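DnaJ homolog dnj-2 (PDB 2QSA) probably acts as a membrane-bound Hsp40-type co-chaperone of Hsp70, of which this is the N-terminal J domain. Local coordinates at residues A[18-23]-A[62-67]; A[70-75]-A[79-84]. All blocks are in the same frame, centred on the assembly; numbering follows the deposited sequence. Where two conformers were deposited one is given.

Interaction 1 of 2, residues A[18-23]-A[62-67]; sequences YDVLEV and FRVIAT
V20 and V64 meet at about a right angle, each offering methyl groups to the other. CG1 of V64 lies 4.0 Å from CG2 of V20, and CG1 of V20 is just as near, so one methyl of the long helix rests against both branches of the valine. The same V20 CG1 stands 4.0 Å from the carbonyl oxygen of V64 and 4.1 Å from CA of I65; one branch of V20 is thus laid on the backbone of the helix, where V64 passes into I65. In V20, CG1 lies anti to the backbone N (chi1 171°), and as its CB already faces helix 52-73 both methyls reach across.

L21 approaches I65 aslant. Its CB does not face the helix, but the extended side chain (chi2 179°) carries CD2 to 3.9 Å from CG2 of I65. I65 uses its short branch here. With CG1 beside the backbone N (chi1 -68°) in one of its two conformers, CG2 falls anti to that N.

Van der Waals packing alone joins the two segments, methyls meeting methyls and, at V64 and I65, a carbonyl oxygen. Right behind it the short helix ends: E22, with positive phi, closes a Schellman motif in which the amides of V23 and E22 bond back to the carbonyls of Y18 and D19. A68, one turn further along helix 52-73, touches both V20 and L21. L33 and Y37 of helix 30-43 pack on L21 and I65, respectively, so three helices converge here. Such packing of the short helix 17-20 against the long helix 52-73, beside its antiparallel partner 30-43, is characteristic of the J-domain fold.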
loop_
_atom_site.group_PDB
_atom_site.type_symbol
_atom_site.label_atom_id
_atom_site.label_comp_id
_atom_site.label_asym_id
_atom_site.label_seq_id
_atom_site.Cartn_x
_atom_site.Cartn_y
_atom_site.Cartn_z
ATOM N N TYR A 18 -3.656 1.608 4.072
ATOM C CA TYR A 18 -3.661 1.594 5.565
ATOM C C TYR A 18 -4.094 0.203 6.067
ATOM O O TYR A 18 -3.482 -0.338 6.995
ATOM C CB TYR A 18 -4.602 2.631 6.118
ATOM C CG TYR A 18 -4.181 4.042 5.897
ATOM C CD1 TYR A 18 -3.244 4.667 6.758
ATOM C CD2 TYR A 18 -4.710 4.783 4.842
ATOM C CE1 TYR A 18 -2.892 6.030 6.578
ATOM C CE2 TYR A 18 -4.377 6.159 4.658
ATOM C CZ TYR A 18 -3.443 6.753 5.522
ATOM O OH TYR A 18 -3.116 8.090 5.351
ATOM N N ASP A 19 -5.134 -0.368 5.465
ATOM C CA ASP A 19 -5.612 -1.702 5.896
ATOM C C ASP A 19 -4.577 -2.779 5.624
ATOM O O ASP A 19 -4.434 -3.700 6.411
ATOM C CB ASP A 19 -6.896 -2.080 5.169
ATOM C CG ASP A 19 -8.073 -1.165 5.528
ATOM O OD1 ASP A 19 -8.008 -0.468 6.535
ATOM O OD2 ASP A 19 -9.099 -1.235 4.805
ATOM N N VAL A 20 -3.868 -2.651 4.493
ATOM C CA VAL A 20 -2.831 -3.633 4.167
ATOM C C VAL A 20 -1.792 -3.796 5.291
ATOM O O VAL A 20 -1.374 -4.908 5.619
ATOM C CB VAL A 20 -2.095 -3.274 2.820
ATOM C CG1 VAL A 20 -0.869 -4.184 2.605
ATOM C CG2 VAL A 20 -3.069 -3.407 1.637
ATOM N N LEU A 21 -1.394 -2.663 5.865
ATOM C CA LEU A 21 -0.448 -2.665 6.970
ATOM C C LEU A 21 -1.084 -2.691 8.360
ATOM O O LEU A 21 -0.365 -2.649 9.363
ATOM C CB LEU A 21 0.496 -1.463 6.818
ATOM C CG LEU A 21 1.355 -1.500 5.531
ATOM C CD1 LEU A 21 2.252 -0.225 5.477
ATOM C CD2 LEU A 21 2.250 -2.741 5.479
ATOM N N GLU A 22 -2.411 -2.792 8.417
ATOM C CA GLU A 22 -3.177 -2.815 9.679
ATOM C C GLU A 22 -2.824 -1.583 10.532
ATOM O O GLU A 22 -2.645 -1.672 11.750
ATOM C CB GLU A 22 -2.964 -4.165 10.417
ATOM C CG GLU A 22 -3.277 -5.405 9.520
ATOM C CD GLU A 22 -2.803 -6.791 10.082
ATOM O OE1 GLU A 22 -1.839 -6.879 10.883
ATOM O OE2 GLU A 22 -3.385 -7.817 9.653
ATOM N N VAL A 23 -2.677 -0.436 9.877
ATOM C CA VAL A 23 -2.495 0.835 10.575
ATOM C C VAL A 23 -3.742 1.694 10.389
ATOM O O VAL A 23 -4.542 1.460 9.480
ATOM C CB VAL A 23 -1.247 1.625 10.122
ATOM C CG1 VAL A 23 0.018 0.876 10.486
ATOM C CG2 VAL A 23 -1.295 1.888 8.674
ATOM N N PHE A 62 4.018 -9.993 -0.638
ATOM C CA PHE A 62 5.094 -9.086 -0.220
ATOM C C PHE A 62 5.072 -7.791 -1.046
ATOM O O PHE A 62 5.264 -6.674 -0.489
ATOM C CB PHE A 62 6.451 -9.787 -0.356
ATOM C CG PHE A 62 7.596 -9.015 0.283
ATOM C CD1 PHE A 62 8.045 -9.358 1.541
ATOM C CD2 PHE A 62 8.183 -7.929 -0.367
ATOM C CE1 PHE A 62 9.137 -8.650 2.158
ATOM C CE2 PHE A 62 9.256 -7.201 0.218
ATOM C CZ PHE A 62 9.731 -7.580 1.490
ATOM N N ARG A 63 4.847 -7.928 -2.363
ATOM C CA ARG A 63 4.737 -6.757 -3.237
ATOM C C ARG A 63 3.676 -5.767 -2.771
ATOM O O ARG A 63 3.887 -4.561 -2.821
ATOM C CB ARG A 63 4.474 -7.182 -4.696
ATOM C CG ARG A 63 5.747 -7.698 -5.390
ATOM C CD ARG A 63 5.540 -7.804 -6.910
ATOM N NE ARG A 63 4.688 -8.940 -7.304
ATOM C CZ ARG A 63 5.136 -10.185 -7.510
ATOM N NH1 ARG A 63 6.415 -10.475 -7.327
ATOM N NH2 ARG A 63 4.294 -11.155 -7.862
ATOM N N VAL A 64 2.532 -6.279 -2.335
ATOM C CA VAL A 64 1.489 -5.358 -1.834
ATOM C C VAL A 64 1.929 -4.650 -0.541
ATOM O O VAL A 64 1.669 -3.438 -0.361
ATOM C CB VAL A 64 0.147 -6.097 -1.654
ATOM C CG1 VAL A 64 -0.953 -5.069 -1.332
ATOM C CG2 VAL A 64 -0.171 -6.890 -2.973
ATOM N N ILE A 65 2.500 -5.424 0.396
ATOM C CA ILE A 65 3.012 -4.882 1.649
ATOM C C ILE A 65 3.992 -3.730 1.345
ATOM O O ILE A 65 3.881 -2.646 1.921
ATOM C CB ILE A 65 3.667 -5.988 2.500
ATOM C CG1 ILE A 65 2.557 -6.949 2.977
ATOM C CG2 ILE A 65 4.440 -5.382 3.652
ATOM C CD1 ILE A 65 3.019 -8.399 3.111
ATOM N N ALA A 66 4.917 -3.966 0.418
ATOM C CA ALA A 66 5.947 -2.964 0.082
ATOM C C ALA A 66 5.280 -1.744 -0.575
ATOM O O ALA A 66 5.672 -0.603 -0.268
ATOM C CB ALA A 66 6.965 -3.578 -0.822
ATOM N N THR A 67 4.317 -1.953 -1.482
ATOM C CA THR A 67 3.591 -0.827 -2.096
ATOM C C THR A 67 2.884 0.023 -1.021
ATOM O O THR A 67 2.945 1.259 -1.080
ATOM C CB THR A 67 2.580 -1.335 -3.094
ATOM O OG1 THR A 67 3.306 -1.890 -4.194
ATOM C CG2 THR A 67 1.733 -0.214 -3.628
#

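Interaction 2 of 2, residues A[70-75]-A[79-84]; sequences ETLKDD and TNYDYY
CG2 of T71 and the ring of Y81 are both carried anti to their backbone N (chi1 -61° for OG1 of T71, -169° for Y81), and with both CB atoms facing across, methyl meets aromatic. This is the corner of the J domain where helix 52-73 gives way to helix 75-86. T71 CG2 comes obliquely to the root of the ring, 3.6 Å from Y81 CG and 3.7 Å from its CB, the side chains crossing at about a right angle. Further along, CD2 of L72 lies 3.9 Å from CD2 of Y81. The polar ends turn elsewhere: T71 OG1 bonds to the carbonyl of T67, and Y81 OH to the backbone N of C17. Were Y81 replaced by an alanine, a gap would probably open beside the methyls of T71 and L72, and the C17 amide would lose its hydroxyl acceptor.

At the exposed start of helix 75-86, D74 is the N-cap, its OD2 accepting from A77 N in one conformer, while D75 forms a salt bridge with K30. D75 O takes two bonds from T79, one turn on: N and OG1, both at 3.0 Å, arrive from opposite faces of the carbonyl plane, each tilted 29°.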
loop_
_atom_site.group_PDB
_atom_site.type_symbol
_atom_site.label_atom_id
_atom_site.label_comp_id
_atom_site.label_asym_id
_atom_site.label_seq_id
_atom_site.Cartn_x
_atom_site.Cartn_y
_atom_site.Cartn_z
ATOM N N GLU A 70 5.545 2.101 0.793
ATOM C CA GLU A 70 6.061 3.166 -0.075
ATOM C C GLU A 70 5.067 4.309 -0.224
ATOM O O GLU A 70 5.458 5.471 -0.242
ATOM C CB GLU A 70 6.466 2.591 -1.427
ATOM C CG GLU A 70 7.668 1.656 -1.313
ATOM C CD GLU A 70 7.894 0.769 -2.546
ATOM O OE1 GLU A 70 7.128 0.916 -3.531
ATOM O OE2 GLU A 70 8.842 -0.078 -2.532
ATOM N N THR A 71 3.781 3.970 -0.310
ATOM C CA THR A 71 2.728 4.974 -0.460
ATOM C C THR A 71 2.576 5.799 0.810
ATOM O O THR A 71 2.373 7.017 0.724
ATOM C CB THR A 71 1.409 4.259 -0.751
ATOM O OG1 THR A 71 1.573 3.527 -1.996
ATOM C CG2 THR A 71 0.217 5.251 -0.832
ATOM N N LEU A 72 2.678 5.145 1.971
ATOM C CA LEU A 72 2.342 5.838 3.211
ATOM C C LEU A 72 3.556 6.494 3.869
ATOM O O LEU A 72 3.392 7.414 4.677
ATOM C CB LEU A 72 1.630 4.917 4.189
ATOM C CG LEU A 72 0.278 4.385 3.667
ATOM C CD1 LEU A 72 -0.279 3.341 4.657
ATOM C CD2 LEU A 72 -0.670 5.565 3.471
ATOM N N LYS A 73 4.758 6.008 3.570
ATOM C CA LYS A 73 5.974 6.516 4.250
ATOM C C LYS A 73 6.475 7.815 3.631
ATOM O O LYS A 73 7.134 8.630 4.318
ATOM C CB LYS A 73 7.093 5.460 4.231
ATOM C CG LYS A 73 8.381 5.849 4.966
ATOM C CD LYS A 73 8.197 5.923 6.468
ATOM C CE LYS A 73 9.548 5.917 7.210
ATOM N NZ LYS A 73 10.506 6.917 6.648
ATOM N N ASP A 74 6.220 7.958 2.322
ATOM C CA ASP A 74 6.608 9.160 1.596
ATOM C C ASP A 74 5.555 10.248 1.792
ATOM O O ASP A 74 4.386 10.070 1.467
ATOM C CB ASP A 74 6.767 8.865 0.105
ATOM C CG ASP A 74 7.274 10.066 -0.659
ATOM O OD1 ASP A 74 8.470 10.402 -0.461
ATOM O OD2 ASP A 74 6.492 10.678 -1.431
ATOM N N ASP A 75 5.967 11.395 2.331
ATOM C CA ASP A 75 4.961 12.444 2.655
ATOM C C ASP A 75 4.073 12.897 1.484
ATOM O O ASP A 75 2.861 13.084 1.642
ATOM C CB ASP A 75 5.637 13.676 3.248
ATOM C CG ASP A 75 6.335 13.376 4.561
ATOM O OD1 ASP A 75 6.252 12.242 5.065
ATOM O OD2 ASP A 75 7.034 14.285 5.040
ATOM N N THR A 79 0.102 12.245 0.950
ATOM C CA THR A 79 -0.840 13.366 0.763
ATOM C C THR A 79 -1.705 13.082 -0.489
ATOM O O THR A 79 -2.937 13.209 -0.457
ATOM C CB THR A 79 -0.043 14.684 0.625
ATOM O OG1 THR A 79 0.597 14.967 1.877
ATOM C CG2 THR A 79 -0.985 15.832 0.233
ATOM N N ASN A 80 -1.059 12.618 -1.566
ATOM C CA ASN A 80 -1.787 12.227 -2.791
ATOM C C ASN A 80 -2.770 11.081 -2.520
ATOM O O ASN A 80 -3.928 11.095 -2.980
ATOM C CB ASN A 80 -0.799 11.782 -3.877
ATOM C CG ASN A 80 -0.017 12.974 -4.478
ATOM O OD1 ASN A 80 -0.371 14.113 -4.249
ATOM N ND2 ASN A 80 1.029 12.694 -5.237
ATOM N N TYR A 81 -2.302 10.099 -1.758
ATOM C CA TYR A 81 -3.133 8.929 -1.438
ATOM C C TYR A 81 -4.387 9.302 -0.649
ATOM O O TYR A 81 -5.531 8.909 -1.014
ATOM C CB TYR A 81 -2.318 7.911 -0.624
ATOM C CG TYR A 81 -3.084 6.583 -0.527
ATOM C CD1 TYR A 81 -3.471 5.887 -1.699
ATOM C CD2 TYR A 81 -3.446 6.033 0.723
ATOM C CE1 TYR A 81 -4.187 4.701 -1.650
ATOM C CE2 TYR A 81 -4.174 4.849 0.799
ATOM C CZ TYR A 81 -4.540 4.164 -0.375
ATOM O OH TYR A 81 -5.216 2.992 -0.327
ATOM N N ASP A 82 -4.179 10.109 0.392
ATOM C CA ASP A 82 -5.300 10.577 1.193
ATOM C C ASP A 82 -6.320 11.383 0.359
ATOM O O ASP A 82 -7.541 11.246 0.535
ATOM C CB ASP A 82 -4.762 11.395 2.367
ATOM C CG ASP A 82 -4.087 10.530 3.419
ATOM O OD1 ASP A 82 -4.258 9.286 3.425
ATOM O OD2 ASP A 82 -3.345 11.107 4.262
ATOM N N TYR A 83 -5.821 12.203 -0.553
ATOM C CA TYR A 83 -6.691 12.960 -1.457
ATOM C C TYR A 83 -7.528 12.007 -2.347
ATOM O O TYR A 83 -8.743 12.160 -2.501
ATOM C CB TYR A 83 -5.858 13.905 -2.311
ATOM C CG TYR A 83 -6.741 14.881 -3.050
ATOM C CD1 TYR A 83 -6.992 16.139 -2.524
ATOM C CD2 TYR A 83 -7.336 14.521 -4.239
ATOM C CE1 TYR A 83 -7.805 17.029 -3.197
ATOM C CE2 TYR A 83 -8.145 15.399 -4.943
ATOM C CZ TYR A 83 -8.390 16.653 -4.398
ATOM O OH TYR A 83 -9.196 17.541 -5.080
ATOM N N TYR A 84 -6.856 11.015 -2.910
ATOM C CA TYR A 84 -7.534 9.948 -3.676
ATOM C C TYR A 84 -8.618 9.210 -2.885
ATOM O O TYR A 84 -9.722 8.996 -3.389
ATOM C CB TYR A 84 -6.434 8.977 -4.087
ATOM C CG TYR A 84 -6.851 7.615 -4.588
ATOM C CD1 TYR A 84 -7.460 7.476 -5.855
ATOM C CD2 TYR A 84 -6.516 6.435 -3.859
ATOM C CE1 TYR A 84 -7.787 6.194 -6.367
ATOM C CE2 TYR A 84 -6.848 5.154 -4.362
ATOM C CZ TYR A 84 -7.443 5.028 -5.606
ATOM O OH TYR A 84 -7.713 3.777 -6.089
#

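Both interactions draw on helix 52-73, at successive places along it. Interaction 1 sits near the centre of the chain and is almost entirely buried; interaction 2 lies further out and runs from a buried aromatic patch to the exposed start of helix 75-86. Chemistry follows place: aliphatic packing alone in the first, aromatic packing joined by backbone and hydroxyl hydrogen bonds in the second. Y18, which takes no part across interaction 1, connects them. Its ring packs on L72 and Y81, and its OH lies 2.5 Å from D82 OD1, a probable hydrogen bond, so helix 17-20 touches both helix 52-73 and helix 75-86.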